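PDB 2Q04: acetoin utilization protein from Exiguobacterium sibiricum, which is probably a GNAT-family acyltransferase, named for acetoin utilization, that would move an acetyl group from acetyl-CoA to an acceptor not yet known. Local coordinates for residues L35-R43 with G99-F107; I72-Y80 with L116-M126. One frame throughout, in Å; residues are numbered along the deposited sequence.

Contact 1: residues L35-R43 with G99-F107. With CA (calcium ion), chain G.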
loop_
_atom_site.group_PDB
_atom_site.type_symbol
_atom_site.label_atom_id
_atom_site.label_comp_id
_atom_site.label_asym_id
_atom_site.label_seq_id
_atom_site.Cartn_x
_atom_site.Cartn_y
_atom_site.Cartn_z
ATOM N N LEU A 35 -1.947 -10.772 14.171
ATOM C CA LEU A 35 -2.160 -9.340 13.963
ATOM C C LEU A 35 -2.388 -8.626 15.290
ATOM O O LEU A 35 -3.204 -9.062 16.116
ATOM C CB LEU A 35 -3.362 -9.089 13.044
ATOM C CG LEU A 35 -3.092 -8.971 11.542
ATOM C CD1 LEU A 35 -4.368 -8.542 10.822
ATOM C CD2 LEU A 35 -1.972 -7.987 11.256
ATOM N N ASP A 36 -1.676 -7.519 15.485
ATOM C CA ASP A 36 -1.839 -6.702 16.674
ATOM C C ASP A 36 -3.296 -6.209 16.770
ATOM O O ASP A 36 -3.889 -5.830 15.753
ATOM C CB ASP A 36 -0.897 -5.506 16.620
ATOM C CG ASP A 36 -0.874 -4.736 17.898
ATOM O OD1 ASP A 36 -0.256 -5.222 18.868
ATOM O OD2 ASP A 36 -1.471 -3.639 17.942
ATOM N N PRO A 37 -3.871 -6.191 18.003
ATOM C CA PRO A 37 -5.284 -5.787 18.180
ATOM C C PRO A 37 -5.601 -4.357 17.708
ATOM O O PRO A 37 -6.766 -4.029 17.494
ATOM C CB PRO A 37 -5.494 -5.899 19.697
ATOM C CG PRO A 37 -4.412 -6.810 20.174
ATOM C CD PRO A 37 -3.248 -6.571 19.286
ATOM N N GLY A 38 -4.566 -3.530 17.531
ATOM C CA GLY A 38 -4.754 -2.132 17.146
ATOM C C GLY A 38 -4.745 -1.873 15.645
ATOM O O GLY A 38 -4.621 -0.724 15.217
ATOM N N LEU A 39 -4.887 -2.933 14.843
ATOM C CA LEU A 39 -4.905 -2.795 13.375
ATOM C C LEU A 39 -6.314 -3.050 12.831
ATOM O O LEU A 39 -6.536 -3.980 12.042
ATOM C CB LEU A 39 -3.898 -3.760 12.736
ATOM C CG LEU A 39 -2.414 -3.492 13.070
ATOM C CD1 LEU A 39 -1.555 -4.671 12.685
ATOM C CD2 LEU A 39 -1.916 -2.230 12.392
ATOM N N THR A 40 -7.250 -2.171 13.207
ATOM C CA THR A 40 -8.680 -2.353 12.886
ATOM C C THR A 40 -9.260 -1.198 12.001
ATOM O O THR A 40 -10.462 -0.905 12.058
ATOM C CB THR A 40 -9.525 -2.454 14.193
ATOM O OG1 THR A 40 -9.311 -1.288 14.997
ATOM C CG2 THR A 40 -9.133 -3.694 14.994
ATOM N N ALA A 41 -8.410 -0.597 11.162
ATOM C CA ALA A 41 -8.831 0.534 10.307
ATOM C C ALA A 41 -9.646 0.068 9.096
ATOM O O ALA A 41 -10.426 0.841 8.531
ATOM C CB ALA A 41 -7.615 1.338 9.846
ATOM N N PHE A 42 -9.441 -1.181 8.683
ATOM C CA PHE A 42 -10.175 -1.741 7.546
ATOM C C PHE A 42 -11.203 -2.760 7.999
ATOM O O PHE A 42 -12.349 -2.727 7.557
ATOM C CB PHE A 42 -9.208 -2.343 6.533
ATOM C CG PHE A 42 -8.371 -1.315 5.830
ATOM C CD1 PHE A 42 -8.921 -0.532 4.814
ATOM C CD2 PHE A 42 -7.077 -1.048 6.249
ATOM C CE1 PHE A 42 -8.174 0.458 4.195
ATOM C CE2 PHE A 42 -6.321 -0.059 5.630
ATOM C CZ PHE A 42 -6.876 0.692 4.596
ATOM N N ARG A 43 -10.799 -3.652 8.897
ATOM C CA ARG A 43 -11.737 -4.594 9.528
ATOM C C ARG A 43 -11.118 -5.182 10.802
ATOM O O ARG A 43 -9.930 -4.984 11.072
ATOM C CB ARG A 43 -12.126 -5.717 8.547
ATOM C CG ARG A 43 -11.032 -6.710 8.283
ATOM C CD ARG A 43 -11.204 -7.398 6.936
ATOM N NE ARG A 43 -10.786 -6.537 5.826
ATOM C CZ ARG A 43 -10.670 -6.945 4.561
ATOM N NH1 ARG A 43 -10.961 -8.201 4.228
ATOM N NH2 ARG A 43 -10.271 -6.093 3.622
ATOM N N GLY A 99 -2.305 -1.934 -1.944
ATOM C CA GLY A 99 -3.647 -2.010 -1.380
ATOM C C GLY A 99 -3.803 -1.130 -0.173
ATOM O O GLY A 99 -4.565 -0.169 -0.192
ATOM N N ALA A 100 -3.036 -1.432 0.874
ATOM C CA ALA A 100 -3.116 -0.687 2.112
ATOM C C ALA A 100 -1.800 -0.733 2.890
ATOM O O ALA A 100 -0.892 -1.505 2.571
ATOM C CB ALA A 100 -4.257 -1.220 2.969
ATOM N N ILE A 101 -1.707 0.135 3.889
ATOM C CA ILE A 101 -0.558 0.207 4.768
ATOM C C ILE A 101 -1.051 0.671 6.117
ATOM O O ILE A 101 -1.651 1.724 6.228
ATOM C CB ILE A 101 0.512 1.186 4.228
ATOM C CG1 ILE A 101 1.757 1.174 5.113
ATOM C CG2 ILE A 101 -0.037 2.585 4.128
ATOM C CD1 ILE A 101 2.926 1.905 4.506
ATOM N N GLU A 102 -0.880 -0.163 7.123
ATOM C CA GLU A 102 -1.406 0.133 8.438
ATOM C C GLU A 102 -0.375 -0.175 9.522
ATOM O O GLU A 102 0.405 -1.093 9.393
ATOM C CB GLU A 102 -2.701 -0.666 8.679
ATOM C CG GLU A 102 -3.540 -0.150 9.837
ATOM C CD GLU A 102 -4.864 -0.912 10.006
ATOM O OE1 GLU A 102 -5.178 -1.791 9.152
ATOM O OE2 GLU A 102 -5.590 -0.622 10.996
ATOM N N VAL A 103 -0.373 0.638 10.569
ATOM C CA VAL A 103 0.582 0.506 11.661
ATOM C C VAL A 103 -0.113 0.824 12.979
ATOM O O VAL A 103 -0.761 1.861 13.103
ATOM C CB VAL A 103 1.765 1.488 11.482
ATOM C CG1 VAL A 103 2.709 1.420 12.688
ATOM C CG2 VAL A 103 2.512 1.200 10.173
ATOM N N ALA A 104 0.032 -0.066 13.966
ATOM C CA ALA A 104 -0.590 0.139 15.281
ATOM C C ALA A 104 -0.298 1.547 15.806
ATOM O O ALA A 104 0.813 2.049 15.671
ATOM C CB ALA A 104 -0.099 -0.908 16.270
ATOM N N ALA A 105 -1.305 2.155 16.430
ATOM C CA ALA A 105 -1.228 3.554 16.893
ATOM C C ALA A 105 -0.020 3.842 17.812
ATOM O O ALA A 105 0.630 4.882 17.681
ATOM C CB ALA A 105 -2.525 3.938 17.600
ATOM N N ARG A 106 0.271 2.922 18.729
ATOM C CA ARG A 106 1.368 3.125 19.691
ATOM C C ARG A 106 2.749 3.148 19.011
ATOM O O ARG A 106 3.733 3.592 19.612
ATOM C CB ARG A 106 1.336 2.052 20.791
ATOM C CG ARG A 106 1.752 0.661 20.337
ATOM C CD ARG A 106 1.812 -0.307 21.532
ATOM N NE ARG A 106 2.376 -1.612 21.166
ATOM C CZ ARG A 106 1.706 -2.573 20.526
ATOM N NH1 ARG A 106 0.441 -2.374 20.145
ATOM N NH2 ARG A 106 2.310 -3.728 20.241
ATOM N N PHE A 107 2.811 2.663 17.763
ATOM C CA PHE A 107 4.064 2.667 16.981
ATOM C C PHE A 107 4.154 3.863 16.013
ATOM O O PHE A 107 5.116 3.980 15.243
ATOM C CB PHE A 107 4.205 1.357 16.198
ATOM C CG PHE A 107 4.726 0.228 17.014
ATOM C CD1 PHE A 107 6.093 0.069 17.208
ATOM C CD2 PHE A 107 3.863 -0.669 17.611
ATOM C CE1 PHE A 107 6.582 -0.975 17.975
ATOM C CE2 PHE A 107 4.351 -1.716 18.381
ATOM C CZ PHE A 107 5.710 -1.863 18.563
HETATM CA CA CA G . -5.786 1.955 -0.390
HETATM O O HOH W 1 -7.472 -3.457 9.508
HETATM O O HOH W 2 -4.853 1.526 -2.832
HETATM O O HOH W 3 -3.547 2.841 -0.026
HETATM O O HOH W 4 -8.368 1.091 -0.404
#
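E102 reaches from its strand into the curve of the 35-43 loop, where its OE2 takes the backbone N-H of A41 at 2.8 Å (152°) on the syn side of the carboxylate. The methyl of A41 presses on the same oxygen, CB to OE2 3.0 Å. OE1 meets water 1 at 2.9 Å; this water also touches L39 O and accepts from F42 N, so one carboxylate holds the loop backbone at L39, A41 and F42, partly through water. E102 gets there with CG anti to the backbone N (chi1 -164°) and an extended chain. Beside it, L39 lays CD2 along the strand backbone, 3.3 Å from A104 N, while the F42 ring turns its edge to E102 OE1 and meets A100 CB obliquely, CE2 to CB 3.6 Å.

At the far end R106 forms an end-on salt bridge with D36: NH1 and NH2 both reach OD1 from the same face of the carboxylate, NH1 at 3.2 Å. D36 OD2 closes an Asx turn on G38 N (3.1 Å). Further back along strand 95-103, G99 O binds a calcium ion at 2.5 Å, shared with T134 O. In this GNAT-like domain the loop before helix 45-56 packs on strand 95-103 of the central sheet, beside strand 71-79, whose Y75 bonds E102 OE1 weakly; I101 and V103 of strand 95-103 touch helix 112-121.

Contact 2: residues I72-Y80 with L116-M126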
loop_
_atom_site.group_PDB
_atom_site.type_symbol
_atom_site.label_atom_id
_atom_site.label_comp_id
_atom_site.label_asym_id
_atom_site.label_seq_id
_atom_site.Cartn_x
_atom_site.Cartn_y
_atom_site.Cartn_z
ATOM N N ILE A 72 2.437 -9.080 14.446
ATOM C CA ILE A 72 2.488 -8.103 13.349
ATOM C C ILE A 72 1.897 -6.778 13.831
ATOM O O ILE A 72 0.704 -6.694 14.119
ATOM C CB ILE A 72 1.674 -8.575 12.122
ATOM C CG1 ILE A 72 2.165 -9.934 11.635
ATOM C CG2 ILE A 72 1.780 -7.557 11.009
ATOM C CD1 ILE A 72 1.245 -10.584 10.612
ATOM N N ILE A 73 2.732 -5.747 13.909
ATOM C CA ILE A 73 2.285 -4.429 14.398
ATOM C C ILE A 73 2.155 -3.429 13.250
ATOM O O ILE A 73 1.878 -2.256 13.463
ATOM C CB ILE A 73 3.244 -3.864 15.534
ATOM C CG1 ILE A 73 4.678 -3.647 15.016
ATOM C CG2 ILE A 73 3.276 -4.806 16.694
ATOM C CD1 ILE A 73 4.895 -2.320 14.316
ATOM N N GLY A 74 2.314 -3.919 12.034
ATOM C CA GLY A 74 2.175 -3.102 10.862
ATOM C C GLY A 74 2.360 -3.929 9.609
ATOM O O GLY A 74 2.957 -4.999 9.647
ATOM N N TYR A 75 1.840 -3.435 8.493
ATOM C CA TYR A 75 1.955 -4.136 7.231
ATOM C C TYR A 75 1.722 -3.206 6.056
ATOM O O TYR A 75 1.197 -2.102 6.210
ATOM C CB TYR A 75 0.948 -5.279 7.168
ATOM C CG TYR A 75 -0.497 -4.817 7.217
ATOM C CD1 TYR A 75 -1.149 -4.374 6.065
ATOM C CD2 TYR A 75 -1.217 -4.832 8.417
ATOM C CE1 TYR A 75 -2.474 -3.948 6.105
ATOM C CE2 TYR A 75 -2.541 -4.409 8.469
ATOM C CZ TYR A 75 -3.165 -3.968 7.308
ATOM O OH TYR A 75 -4.471 -3.550 7.346
ATOM N N VAL A 76 2.109 -3.672 4.876
ATOM C CA VAL A 76 1.795 -2.998 3.648
ATOM C C VAL A 76 1.540 -4.062 2.595
ATOM O O VAL A 76 2.282 -5.054 2.519
ATOM C CB VAL A 76 2.935 -2.035 3.201
ATOM C CG1 VAL A 76 4.229 -2.796 2.957
ATOM C CG2 VAL A 76 2.523 -1.265 1.960
ATOM N N THR A 77 0.459 -3.884 1.811
ATOM C CA THR A 77 0.002 -4.923 0.865
ATOM C C THR A 77 0.143 -4.495 -0.581
ATOM O O THR A 77 0.041 -3.316 -0.902
ATOM C CB THR A 77 -1.471 -5.288 1.100
ATOM O OG1 THR A 77 -2.314 -4.232 0.615
ATOM C CG2 THR A 77 -1.740 -5.524 2.569
ATOM N N PHE A 78 0.384 -5.480 -1.457
ATOM C CA PHE A 78 0.448 -5.248 -2.892
ATOM C C PHE A 78 -0.281 -6.337 -3.591
ATOM O O PHE A 78 -0.139 -7.506 -3.244
ATOM C CB PHE A 78 1.891 -5.223 -3.380
ATOM C CG PHE A 78 2.693 -4.162 -2.786
ATOM C CD1 PHE A 78 2.799 -2.926 -3.404
ATOM C CD2 PHE A 78 3.354 -4.367 -1.577
ATOM C CE1 PHE A 78 3.552 -1.903 -2.827
ATOM C CE2 PHE A 78 4.107 -3.360 -1.002
ATOM C CZ PHE A 78 4.212 -2.127 -1.630
ATOM N N LEU A 79 -1.077 -5.963 -4.581
ATOM C CA LEU A 79 -1.809 -6.923 -5.394
ATOM C C LEU A 79 -2.373 -6.203 -6.591
ATOM O O LEU A 79 -2.273 -4.971 -6.685
ATOM C CB LEU A 79 -2.947 -7.574 -4.583
ATOM C CG LEU A 79 -4.085 -6.659 -4.092
ATOM C CD1 LEU A 79 -5.235 -7.500 -3.552
ATOM C CD2 LEU A 79 -3.594 -5.654 -3.030
ATOM N N TYR A 80 -2.973 -6.950 -7.512
ATOM C CA TYR A 80 -3.609 -6.333 -8.670
ATOM C C TYR A 80 -4.847 -5.580 -8.238
ATOM O O TYR A 80 -5.514 -5.980 -7.288
ATOM C CB TYR A 80 -3.967 -7.375 -9.731
ATOM C CG TYR A 80 -2.793 -7.822 -10.569
ATOM C CD1 TYR A 80 -1.898 -6.894 -11.099
ATOM C CD2 TYR A 80 -2.622 -9.158 -10.898
ATOM C CE1 TYR A 80 -0.841 -7.287 -11.866
ATOM C CE2 TYR A 80 -1.561 -9.568 -11.682
ATOM C CZ TYR A 80 -0.674 -8.627 -12.169
ATOM O OH TYR A 80 0.387 -9.022 -12.956
ATOM N N LEU A 116 8.669 0.256 5.926
ATOM C CA LEU A 116 7.790 -0.714 5.326
ATOM C C LEU A 116 7.838 -0.546 3.802
ATOM O O LEU A 116 7.962 -1.527 3.065
ATOM C CB LEU A 116 6.366 -0.494 5.834
ATOM C CG LEU A 116 5.570 -1.682 6.365
ATOM C CD1 LEU A 116 6.401 -2.627 7.111
ATOM C CD2 LEU A 116 4.443 -1.159 7.254
ATOM N N LEU A 117 7.800 0.710 3.341
ATOM C CA LEU A 117 7.845 1.005 1.906
ATOM C C LEU A 117 9.242 0.770 1.324
ATOM O O LEU A 117 9.372 0.288 0.199
ATOM C CB LEU A 117 7.403 2.453 1.630
ATOM C CG LEU A 117 5.912 2.799 1.868
ATOM C CD1 LEU A 117 5.691 4.309 1.740
ATOM C CD2 LEU A 117 5.007 2.044 0.912
ATOM N N GLU A 118 10.283 1.120 2.090
ATOM C CA GLU A 118 11.676 0.903 1.650
ATOM C C GLU A 118 11.937 -0.569 1.342
ATOM O O GLU A 118 12.444 -0.907 0.282
ATOM C CB GLU A 118 12.670 1.370 2.722
ATOM C CG GLU A 118 12.924 2.870 2.754
ATOM C CD GLU A 118 13.969 3.267 3.814
ATOM O OE1 GLU A 118 14.931 2.482 4.041
ATOM O OE2 GLU A 118 13.832 4.364 4.405
ATOM N N VAL A 119 11.618 -1.430 2.300
ATOM C CA VAL A 119 11.849 -2.860 2.160
ATOM C C VAL A 119 11.011 -3.442 1.018
ATOM O O VAL A 119 11.427 -4.392 0.349
ATOM C CB VAL A 119 11.528 -3.606 3.484
ATOM C CG1 VAL A 119 11.630 -5.122 3.295
ATOM C CG2 VAL A 119 12.460 -3.143 4.585
ATOM N N SER A 120 9.842 -2.852 0.786
ATOM C CA SER A 120 8.982 -3.268 -0.313
ATOM C C SER A 120 9.633 -2.996 -1.682
ATOM O O SER A 120 9.491 -3.796 -2.604
ATOM C CB SER A 120 7.622 -2.561 -0.229
ATOM O OG SER A 120 6.864 -3.030 0.878
HETATM N N MSE A 121 10.368 -1.881 -1.793
HETATM C CA MSE A 121 10.977 -1.475 -3.077
HETATM C C MSE A 121 12.393 -2.027 -3.275
HETATM O O MSE A 121 13.001 -1.805 -4.319
HETATM C CB MSE A 121 11.008 0.057 -3.196
HETATM C CG MSE A 121 9.645 0.711 -3.104
HETATM SE SE MSE A 121 8.373 -0.044 -4.348
HETATM C CE MSE A 121 6.809 0.669 -3.617
ATOM N N LEU A 122 12.908 -2.753 -2.280
ATOM C CA LEU A 122 14.245 -3.369 -2.386
ATOM C C LEU A 122 14.295 -4.420 -3.493
ATOM O O LEU A 122 15.372 -4.711 -4.040
ATOM C CB LEU A 122 14.663 -4.002 -1.057
ATOM C CG LEU A 122 15.249 -3.061 -0.010
ATOM C CD1 LEU A 122 15.671 -3.854 1.240
ATOM C CD2 LEU A 122 16.433 -2.297 -0.581
ATOM N N ASP A 123 13.143 -5.027 -3.782
ATOM C CA ASP A 123 13.037 -6.004 -4.859
ATOM C C ASP A 123 13.095 -5.284 -6.217
ATOM O O ASP A 123 12.211 -4.469 -6.532
ATOM C CB ASP A 123 11.724 -6.790 -4.734
ATOM C CG ASP A 123 11.677 -8.013 -5.654
ATOM O OD1 ASP A 123 12.454 -8.069 -6.621
ATOM O OD2 ASP A 123 10.860 -8.916 -5.398
ATOM N N PRO A 124 14.136 -5.588 -7.034
ATOM C CA PRO A 124 14.263 -4.954 -8.353
ATOM C C PRO A 124 13.040 -5.172 -9.255
ATOM O O PRO A 124 12.892 -4.484 -10.260
ATOM C CB PRO A 124 15.493 -5.640 -8.959
ATOM C CG PRO A 124 16.232 -6.216 -7.804
ATOM C CD PRO A 124 15.234 -6.543 -6.769
ATOM N N ALA A 125 12.198 -6.153 -8.903
ATOM C CA ALA A 125 10.978 -6.467 -9.678
ATOM C C ALA A 125 9.976 -5.346 -9.626
ATOM O O ALA A 125 9.192 -5.174 -10.553
ATOM C CB ALA A 125 10.340 -7.753 -9.161
HETATM N N MSE A 126 10.008 -4.566 -8.543
HETATM C CA MSE A 126 9.047 -3.452 -8.353
HETATM C C MSE A 126 9.240 -2.340 -9.389
HETATM O O MSE A 126 8.326 -1.524 -9.613
HETATM C CB MSE A 126 9.175 -2.865 -6.937
HETATM C CG MSE A 126 8.963 -3.873 -5.844
HETATM SE SE MSE A 126 7.254 -4.711 -5.982
HETATM C CE MSE A 126 6.286 -3.719 -4.659
#
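V76 and F78 project from strand 71-79 onto helix 112-121, which lies across the sheet as in the GNAT fold; the axes of the short segments pass 9.0 Å apart at -41°. The bumps interlock. L116 lies along V76, its CG 3.8 Å from V76 CG1, and its CD2 fits over the glycine at G74, where no side chain intervenes, to rest 3.5 Å from Y75 O. One turn on, the small S120 leaves a hollow that the F78 ring fills: S120 OG meets the ring edge, 3.4 Å from CE2. With CG anti to its carbonyl carbon (chi1 -62°), F78 drops between the helix and the 3-10 turn beyond it. There M126, a selenomethionine bent at chi2 and chi3, brings its methyl over the ring centre in a CH-pi contact, CE 3.8 Å from the centroid and 13° off the normal, while selenomethionine M121 comes in obliquely. An alanine in place of F78 is likely to open a gap between S120 and M126 and leave the M126 methyl without its ring face. The buried S120 hydroxyl donates to L116 O at 2.9 Å, and S120 N reaches that same oxygen from the opposite face of the carbonyl.

How the contacts relate
Both contacts reach one mixed sheet through neighbouring antiparallel strands, 95-103 in contact 1 and 71-79 in contact 2. Contact 2 is core: apolar packing without a hydrogen bond between its segments. Contact 1 is only partly buried, and there a carboxylate, a salt bridge and a water tie an irregular loop to a face of strand 95-103 and to the turn after it. The backbone ladder joins the two strands, T77 N probably bonding A100 O at 2.8 Å. Strand 71-79 turns Y75 toward the loop side, where its OH meets E102 OE1, and V76 and F78 toward helix 112-121, the element that follows strand 95-103 in the chain.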